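Local coordinates for CRISPR-associated protein, Cse2 family (Meiothermus ruber, PDB 3WA8), which probably serves as the CasB (Cse2) subunit of type I-E CRISPR Cascade, binding G-rich crRNA sequence and helping to stabilise the R-loop, at residues Y17-S22 with S78-Q83; A136-L141 with A171-R176. One frame throughout, in Å; residues are numbered along the deposited sequence.

Interaction 1: Y17-S22 with S78-Q83; sequences YLRQRS and SSELEQ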
ATOM      1  N   TYR A  17      -6.048  10.207   9.899  1.00 59.72           N
ATOM      2  CA  TYR A  17      -5.593  10.447  11.260  1.00 59.24           C
ATOM      3  C   TYR A  17      -4.085  10.603  11.271  1.00 55.91           C
ATOM      4  O   TYR A  17      -3.561  11.524  11.903  1.00 56.17           O
ATOM      5  CB  TYR A  17      -6.072   9.275  12.109  1.00 60.28           C
ATOM      6  CG  TYR A  17      -5.711   9.176  13.580  1.00 61.29           C
ATOM      7  CD1 TYR A  17      -6.538   9.689  14.585  1.00 65.62           C
ATOM      8  CD2 TYR A  17      -4.592   8.445  13.967  1.00 59.37           C
ATOM      9  CE1 TYR A  17      -6.193   9.524  15.966  1.00 68.55           C
ATOM     10  CE2 TYR A  17      -4.237   8.266  15.293  1.00 60.50           C
ATOM     11  CZ  TYR A  17      -5.017   8.796  16.300  1.00 66.17           C
ATOM     12  OH  TYR A  17      -4.587   8.560  17.615  1.00 66.79           O
ATOM     13  N   LEU A  18      -3.385   9.721  10.552  1.00 52.44           N
ATOM     14  CA  LEU A  18      -1.940   9.832  10.429  1.00 49.91           C
ATOM     15  C   LEU A  18      -1.563  11.181   9.814  1.00 51.69           C
ATOM     16  O   LEU A  18      -0.632  11.831  10.292  1.00 52.26           O
ATOM     17  CB  LEU A  18      -1.355   8.727   9.570  1.00 47.16           C
ATOM     18  CG  LEU A  18      -1.337   7.246   9.931  1.00 46.22           C
ATOM     19  CD1 LEU A  18      -0.959   6.449   8.690  1.00 45.23           C
ATOM     20  CD2 LEU A  18      -0.328   6.941  10.963  1.00 46.13           C
ATOM     21  N   ARG A  19      -2.281  11.604   8.769  1.00 52.68           N
ATOM     22  CA  ARG A  19      -1.999  12.884   8.110  1.00 54.72           C
ATOM     23  C   ARG A  19      -2.203  14.070   9.031  1.00 57.51           C
ATOM     24  O   ARG A  19      -1.463  15.063   8.985  1.00 59.24           O
ATOM     25  CB  ARG A  19      -2.914  13.083   6.916  1.00 56.97           C
ATOM     26  CG  ARG A  19      -2.769  12.033   5.879  1.00 55.44           C
ATOM     27  CD  ARG A  19      -3.149  12.564   4.551  1.00 57.72           C
ATOM     28  NE  ARG A  19      -2.610  11.688   3.517  1.00 56.94           N
ATOM     29  CZ  ARG A  19      -3.356  10.984   2.680  1.00 55.70           C
ATOM     30  NH1 ARG A  19      -4.671  11.046   2.747  1.00 58.55           N
ATOM     31  NH2 ARG A  19      -2.786  10.232   1.773  1.00 51.68           N
ATOM     32  N   GLN A  20      -3.233  13.985   9.855  1.00 58.35           N
ATOM     33  CA  GLN A  20      -3.624  15.134  10.620  1.00 61.52           C
ATOM     34  C   GLN A  20      -2.858  15.220  11.909  1.00 59.69           C
ATOM     35  O   GLN A  20      -2.631  16.303  12.382  1.00 62.12           O
ATOM     36  CB  GLN A  20      -5.114  15.114  10.892  1.00 64.43           C
ATOM     37  CG  GLN A  20      -5.956  15.243   9.647  1.00 70.22           C
ATOM     38  CD  GLN A  20      -7.418  15.461  10.000  1.00 80.65           C
ATOM     39  OE1 GLN A  20      -7.759  15.496  11.188  1.00 86.17           O
ATOM     40  NE2 GLN A  20      -8.289  15.618   8.986  1.00 83.09           N
ATOM     41  N   ARG A  21      -2.447  14.092  12.480  1.00 55.98           N
ATOM     42  CA  ARG A  21      -1.969  14.117  13.863  1.00 55.31           C
ATOM     43  C   ARG A  21      -0.517  13.735  14.071  1.00 51.94           C
ATOM     44  O   ARG A  21       0.030  14.061  15.102  1.00 52.81           O
ATOM     45  CB  ARG A  21      -2.845  13.269  14.785  1.00 55.85           C
ATOM     46  CG  ARG A  21      -4.272  13.718  14.909  1.00 62.91           C
ATOM     47  CD  ARG A  21      -4.555  14.459  16.252  1.00 75.57           C
ATOM     48  NE  ARG A  21      -5.990  14.757  16.394  1.00 84.92           N
ATOM     49  CZ  ARG A  21      -6.954  13.826  16.410  1.00 88.47           C
ATOM     50  NH1 ARG A  21      -6.644  12.531  16.314  1.00 86.79           N
ATOM     51  NH2 ARG A  21      -8.228  14.177  16.518  1.00 93.34           N
ATOM     52  N   SER A  22       0.112  13.041  13.126  1.00 48.95           N
ATOM     53  CA  SER A  22       1.505  12.580  13.298  1.00 46.28           C
ATOM     54  C   SER A  22       2.491  13.701  13.569  1.00 47.82           C
ATOM     55  O   SER A  22       2.446  14.723  12.877  1.00 50.92           O
ATOM     56  CB  SER A  22       1.971  11.848  12.050  1.00 44.32           C
ATOM     57  OG  SER A  22       1.155  10.722  11.820  1.00 42.55           O
ATOM     58  N   SER A  78       4.651  13.115  -5.242  1.00 82.96           N
ATOM     59  CA  SER A  78       3.971  14.398  -5.406  1.00 88.21           C
ATOM     60  C   SER A  78       2.488  14.257  -5.093  1.00 86.78           C
ATOM     61  O   SER A  78       1.871  15.160  -4.537  1.00 88.39           O
ATOM     62  CB  SER A  78       4.200  14.959  -6.810  1.00 94.17           C
ATOM     63  OG  SER A  78       4.235  13.921  -7.765  1.00 92.65           O
ATOM     64  N   SER A  79       1.943  13.090  -5.410  1.00 84.53           N
ATOM     65  CA  SER A  79       0.554  12.780  -5.142  1.00 84.13           C
ATOM     66  C   SER A  79       0.184  12.914  -3.673  1.00 82.51           C
ATOM     67  O   SER A  79      -0.927  13.335  -3.368  1.00 84.63           O
ATOM     68  CB  SER A  79       0.225  11.391  -5.647  1.00 80.56           C
ATOM     69  OG  SER A  79       0.467  11.311  -7.045  1.00 83.67           O
ATOM     70  N   GLU A  80       1.099  12.598  -2.761  1.00 80.28           N
ATOM     71  CA  GLU A  80       0.816  12.800  -1.338  1.00 79.25           C
ATOM     72  C   GLU A  80       0.776  14.286  -0.969  1.00 84.11           C
ATOM     73  O   GLU A  80       0.104  14.680  -0.010  1.00 84.48           O
ATOM     74  CB  GLU A  80       1.806  12.042  -0.451  1.00 75.37           C
ATOM     75  CG  GLU A  80       1.857  12.514   1.006  1.00 74.41           C
ATOM     76  CD  GLU A  80       0.776  11.915   1.913  1.00 72.01           C
ATOM     77  OE1 GLU A  80       0.008  11.024   1.496  1.00 68.61           O
ATOM     78  OE2 GLU A  80       0.716  12.340   3.086  1.00 74.24           O
ATOM     79  N   LEU A  81       1.479  15.118  -1.723  1.00 89.02           N
ATOM     80  CA  LEU A  81       1.429  16.542  -1.448  1.00 94.63           C
ATOM     81  C   LEU A  81       0.053  17.086  -1.819  1.00 99.43           C
ATOM     82  O   LEU A  81      -0.403  18.073  -1.251  1.00102.39           O
ATOM     83  CB  LEU A  81       2.538  17.282  -2.188  1.00 98.84           C
ATOM     84  CG  LEU A  81       3.968  16.779  -1.971  1.00 95.65           C
ATOM     85  CD1 LEU A  81       4.956  17.644  -2.725  1.00100.70           C
ATOM     86  CD2 LEU A  81       4.320  16.744  -0.505  1.00 91.00           C
ATOM     87  N   GLU A  82      -0.612  16.416  -2.762  1.00101.06           N
ATOM     88  CA  GLU A  82      -1.993  16.738  -3.122  1.00106.04           C
ATOM     89  C   GLU A  82      -3.024  16.273  -2.091  1.00104.53           C
ATOM     90  O   GLU A  82      -3.984  16.999  -1.807  1.00108.21           O
ATOM     91  CB  GLU A  82      -2.324  16.189  -4.500  1.00107.09           C
ATOM     92  CG  GLU A  82      -2.398  17.288  -5.531  1.00115.16           C
ATOM     93  CD  GLU A  82      -1.768  16.932  -6.868  1.00117.27           C
ATOM     94  OE1 GLU A  82      -1.330  15.773  -7.071  1.00111.42           O
ATOM     95  OE2 GLU A  82      -1.719  17.843  -7.729  1.00125.21           O
ATOM     96  N   GLN A  83      -2.798  15.083  -1.521  1.00100.45           N
ATOM     97  CA  GLN A  83      -3.668  14.486  -0.494  1.00 99.36           C
ATOM     98  C   GLN A  83      -3.649  15.239   0.810  1.00101.16           C
ATOM     99  O   GLN A  83      -4.074  14.703   1.830  1.00 99.13           O
ATOM    100  CB  GLN A  83      -3.281  13.031  -0.199  1.00 93.51           C
ATOM    101  CG  GLN A  83      -3.387  12.098  -1.382  1.00 93.45           C
ATOM    102  CD  GLN A  83      -4.590  12.413  -2.245  1.00 98.96           C
ATOM    103  OE1 GLN A  83      -5.735  12.337  -1.783  1.00100.86           O
ATOM    104  NE2 GLN A  83      -4.340  12.789  -3.507  1.00102.16           N
TER
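A salt bridge between two helices carries this contact: R19, near the C-terminal end of helix 10-21, reaches across to E80 on the short helix 78-82. The backbones stay well apart, the closest CA atoms being those of R19 and Q83 at 8.9 Å, and a long arginine suits such a span. With CG anti to its own carbonyl carbon (chi1 -60°) and the chain extended from CG to NE, R19 delivers its guanidinium to the other helix. R19 NH2 gives the main bond, 2.9 Å to E80 OE1, taken on the syn side of the carboxylate though somewhat out of its plane. NE of R19 adds weak bonds to OE1 and OE2 of E80, both at 3.4 Å, and the two flat groups are twisted 43° apart. A bend at chi2 of E80 brings its carboxylate to the arginine, while W72 NE1 of helix 59-72 donates to OE2, so the buried acid is gripped by more than one partner. Over one face of the guanidinium lies CB of Q83, 3.5 Å from R19 NH2, an aliphatic cover from a polar residue. W72 also touches the side chains of R19 and L18. The arrangement is an interhelical salt bridge with a buried acid, within the all-helical fold of a Cse2-family protein, with a tryptophan as the acid's second donor.

Interaction 2: A136-L141 with A171-R176; sequences ADEEQL and AWNRER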
ATOM      1  N   ALA A 136       3.767 -13.771  -2.609  1.00 56.83           N
ATOM      2  CA  ALA A 136       4.242 -13.655  -1.254  1.00 57.00           C
ATOM      3  C   ALA A 136       3.268 -14.287  -0.285  1.00 58.98           C
ATOM      4  O   ALA A 136       2.066 -14.196  -0.472  1.00 58.75           O
ATOM      5  CB  ALA A 136       4.445 -12.208  -0.913  1.00 53.83           C
ATOM      6  N   ASP A 137       3.794 -14.951   0.737  1.00 62.45           N
ATOM      7  CA  ASP A 137       3.012 -15.284   1.913  1.00 64.63           C
ATOM      8  C   ASP A 137       3.171 -14.176   2.966  1.00 62.53           C
ATOM      9  O   ASP A 137       3.921 -13.210   2.777  1.00 59.31           O
ATOM     10  CB  ASP A 137       3.417 -16.642   2.466  1.00 69.58           C
ATOM     11  CG  ASP A 137       4.888 -16.708   2.880  1.00 73.07           C
ATOM     12  OD1 ASP A 137       5.501 -15.638   3.149  1.00 70.83           O
ATOM     13  OD2 ASP A 137       5.426 -17.856   2.959  1.00 79.45           O
ATOM     14  N   GLU A 138       2.445 -14.317   4.065  1.00 64.59           N
ATOM     15  CA  GLU A 138       2.479 -13.350   5.144  1.00 63.70           C
ATOM     16  C   GLU A 138       3.907 -12.931   5.496  1.00 63.21           C
ATOM     17  O   GLU A 138       4.176 -11.751   5.713  1.00 60.68           O
ATOM     18  CB  GLU A 138       1.796 -13.935   6.385  1.00 67.75           C
ATOM     19  CG  GLU A 138       0.280 -13.845   6.372  1.00 70.17           C
ATOM     20  CD  GLU A 138      -0.373 -14.848   7.321  1.00 78.39           C
ATOM     21  OE1 GLU A 138      -0.601 -14.483   8.497  1.00 82.49           O
ATOM     22  OE2 GLU A 138      -0.673 -15.994   6.893  1.00 82.41           O
ATOM     23  N   GLU A 139       4.825 -13.890   5.576  1.00 66.35           N
ATOM     24  CA  GLU A 139       6.188 -13.555   5.993  1.00 66.51           C
ATOM     25  C   GLU A 139       6.973 -12.796   4.922  1.00 62.80           C
ATOM     26  O   GLU A 139       7.758 -11.901   5.239  1.00 61.73           O
ATOM     27  CB  GLU A 139       6.935 -14.799   6.437  1.00 71.99           C
ATOM     28  CG  GLU A 139       6.147 -15.652   7.401  1.00 78.53           C
ATOM     29  CD  GLU A 139       6.548 -17.134   7.311  1.00 88.66           C
ATOM     30  OE1 GLU A 139       6.229 -17.810   6.287  1.00 88.90           O
ATOM     31  OE2 GLU A 139       7.190 -17.618   8.277  1.00 94.21           O
ATOM     32  N   GLN A 140       6.743 -13.147   3.664  1.00 61.08           N
ATOM     33  CA  GLN A 140       7.445 -12.542   2.563  1.00 58.66           C
ATOM     34  C   GLN A 140       6.919 -11.176   2.234  1.00 55.26           C
ATOM     35  O   GLN A 140       7.651 -10.333   1.713  1.00 54.79           O
ATOM     36  CB  GLN A 140       7.314 -13.414   1.346  1.00 59.50           C
ATOM     37  CG  GLN A 140       8.250 -14.566   1.406  1.00 63.74           C
ATOM     38  CD  GLN A 140       7.768 -15.788   0.680  1.00 63.98           C
ATOM     39  OE1 GLN A 140       8.440 -16.795   0.705  1.00 68.19           O
ATOM     40  NE2 GLN A 140       6.609 -15.717   0.042  1.00 60.98           N
ATOM     41  N   LEU A 141       5.645 -10.942   2.539  1.00 53.52           N
ATOM     42  CA  LEU A 141       4.980  -9.777   2.013  1.00 50.11           C
ATOM     43  C   LEU A 141       5.577  -8.444   2.482  1.00 48.59           C
ATOM     44  O   LEU A 141       5.867  -7.579   1.661  1.00 47.00           O
ATOM     45  CB  LEU A 141       3.491  -9.852   2.283  1.00 49.71           C
ATOM     46  CG  LEU A 141       2.665  -8.649   1.824  1.00 47.91           C
ATOM     47  CD1 LEU A 141       2.869  -8.317   0.348  1.00 46.73           C
ATOM     48  CD2 LEU A 141       1.202  -8.940   2.126  1.00 50.54           C
ATOM     49  N   ALA A 171      -6.594  -8.108   3.718  1.00 53.16           N
ATOM     50  CA  ALA A 171      -7.359  -9.239   3.181  1.00 56.87           C
ATOM     51  C   ALA A 171      -6.521 -10.210   2.361  1.00 56.19           C
ATOM     52  O   ALA A 171      -7.044 -11.142   1.740  1.00 58.62           O
ATOM     53  CB  ALA A 171      -8.562  -8.756   2.408  1.00 58.13           C
ATOM     54  N   TRP A 172      -5.215 -10.001   2.422  1.00 53.53           N
ATOM     55  CA  TRP A 172      -4.236 -10.873   1.801  1.00 54.33           C
ATOM     56  C   TRP A 172      -4.436 -12.377   1.976  1.00 59.41           C
ATOM     57  O   TRP A 172      -4.256 -13.102   1.017  1.00 61.14           O
ATOM     58  CB  TRP A 172      -2.840 -10.495   2.271  1.00 51.72           C
ATOM     59  CG  TRP A 172      -1.789 -10.936   1.358  1.00 49.82           C
ATOM     60  CD1 TRP A 172      -0.953 -11.997   1.521  1.00 52.03           C
ATOM     61  CD2 TRP A 172      -1.452 -10.340   0.118  1.00 47.49           C
ATOM     62  NE1 TRP A 172      -0.095 -12.097   0.456  1.00 51.02           N
ATOM     63  CE2 TRP A 172      -0.371 -11.081  -0.420  1.00 49.02           C
ATOM     64  CE3 TRP A 172      -1.947  -9.241  -0.598  1.00 46.01           C
ATOM     65  CZ2 TRP A 172       0.212 -10.770  -1.652  1.00 48.46           C
ATOM     66  CZ3 TRP A 172      -1.365  -8.922  -1.832  1.00 45.88           C
ATOM     67  CH2 TRP A 172      -0.307  -9.693  -2.349  1.00 47.34           C
ATOM     68  N   ASN A 173      -4.794 -12.855   3.170  1.00 63.84           N
ATOM     69  CA  ASN A 173      -4.915 -14.300   3.423  1.00 69.26           C
ATOM     70  C   ASN A 173      -6.307 -14.831   3.227  1.00 73.72           C
ATOM     71  O   ASN A 173      -6.637 -15.860   3.798  1.00 78.86           O
ATOM     72  CB  ASN A 173      -4.450 -14.663   4.844  1.00 71.78           C
ATOM     73  CG  ASN A 173      -3.104 -14.052   5.181  1.00 71.73           C
ATOM     74  OD1 ASN A 173      -2.119 -14.321   4.484  1.00 74.38           O
ATOM     75  ND2 ASN A 173      -3.051 -13.192   6.225  1.00 70.55           N
ATOM     76  N   ARG A 174      -7.137 -14.153   2.446  1.00 73.16           N
ATOM     77  CA  ARG A 174      -8.473 -14.681   2.180  1.00 78.89           C
ATOM     78  C   ARG A 174      -8.381 -15.817   1.193  1.00 80.72           C
ATOM     79  O   ARG A 174      -7.454 -15.833   0.383  1.00 77.62           O
ATOM     80  CB  ARG A 174      -9.380 -13.619   1.616  1.00 78.50           C
ATOM     81  CG  ARG A 174      -9.885 -12.639   2.618  1.00 81.38           C
ATOM     82  CD  ARG A 174     -11.255 -12.201   2.157  1.00 88.93           C
ATOM     83  NE  ARG A 174     -11.654 -10.923   2.736  1.00 91.36           N
ATOM     84  CZ  ARG A 174     -12.909 -10.484   2.759  1.00 97.06           C
ATOM     85  NH1 ARG A 174     -13.892 -11.232   2.242  1.00102.29           N
ATOM     86  NH2 ARG A 174     -13.184  -9.308   3.313  1.00 96.75           N
ATOM     87  N   GLU A 175      -9.359 -16.724   1.223  1.00 86.47           N
ATOM     88  CA  GLU A 175      -9.192 -18.052   0.609  1.00 89.88           C
ATOM     89  C   GLU A 175      -8.982 -18.241  -0.897  1.00 87.61           C
ATOM     90  O   GLU A 175      -7.957 -18.790  -1.286  1.00 86.59           O
ATOM     91  CB  GLU A 175     -10.184 -19.080   1.143  1.00 97.61           C
ATOM     92  CG  GLU A 175      -9.515 -20.064   2.080  1.00102.56           C
ATOM     93  CD  GLU A 175     -10.515 -20.893   2.850  1.00113.79           C
ATOM     94  OE1 GLU A 175     -11.451 -21.426   2.221  1.00118.90           O
ATOM     95  OE2 GLU A 175     -10.371 -21.016   4.087  1.00118.11           O
ATOM     96  N   ARG A 176      -9.909 -17.860  -1.763  1.00 87.38           N
ATOM     97  CA  ARG A 176      -9.533 -18.006  -3.164  1.00 84.92           C
ATOM     98  C   ARG A 176      -8.676 -16.824  -3.622  1.00 77.84           C
ATOM     99  O   ARG A 176      -8.549 -16.551  -4.812  1.00 76.55           O
ATOM    100  CB  ARG A 176     -10.717 -18.251  -4.084  1.00 88.81           C
ATOM    101  CG  ARG A 176     -10.797 -19.649  -4.732  1.00 94.52           C
ATOM    102  CD  ARG A 176     -12.151 -19.789  -5.421  1.00100.66           C
ATOM    103  NE  ARG A 176     -13.228 -19.875  -4.422  1.00109.04           N
ATOM    104  CZ  ARG A 176     -13.625 -18.900  -3.586  1.00108.74           C
ATOM    105  NH1 ARG A 176     -13.066 -17.690  -3.598  1.00101.69           N
ATOM    106  NH2 ARG A 176     -14.609 -19.137  -2.721  1.00114.62           N
TER
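Two interhelical loops meet here, the turn between helices 124-135 and 141-154 and the type I beta turn A171-R174 that follows helix 162-170, and W172 is the main link between them. Its indole NE1 donates to the backbone O of A136 at 3.2 Å, a fairly straight bond (165°). The acceptor lies in the indole plane, but the donor stands well above the carbonyl plane of A136. L141 covers a face of the same indole: its CD2 sits 3.5 Å from the centroid of the five-membered ring of W172, only 6° off the ring normal, a CH-pi contact. With CG anti to the backbone N (chi1 178°), L141 directs this methyl onto the tryptophan. A wide ring with one N-H therefore suits a place that offers a carbonyl at its edge and a methyl over its face; an alanine here would probably leave the A136 carbonyl without this donor and open a gap beside L141. At the more exposed margin, the amide of N173 crosses the side chain of E138 at about a right angle, in van der Waals contact with its CG. D137 OD1 accepts from Q140 N at 2.8 Å, an Asx motif that shapes the first loop. W60 of helix 59-72 touches E138, L141, W172 and N173, and W183 meets the W172 ring edge-to-face. The contact thus packs the connection between helices 124-135 and 141-154 against the one between helices 162-170 and 178-197, in the all-helical Cse2 fold.

Interactions 1 and 2 lie on opposite sides of the chain's centre, their own centres 27 Å apart and their nearest atoms about 16 Å apart, so neither touches the other. They follow in series along the chain: 17-22 with 78-83 closes before 136-141 with 171-176 opens. Helix 59-72 joins their surroundings, with W72 beside R19 and E80 in the first and W60 against both loops of the second. The first contact joins helices, the second the loops between them. A bound mercury ion lies about 4 Å from the R19 side chain in interaction 1, and one lies about 4 Å from that of L141 in interaction 2.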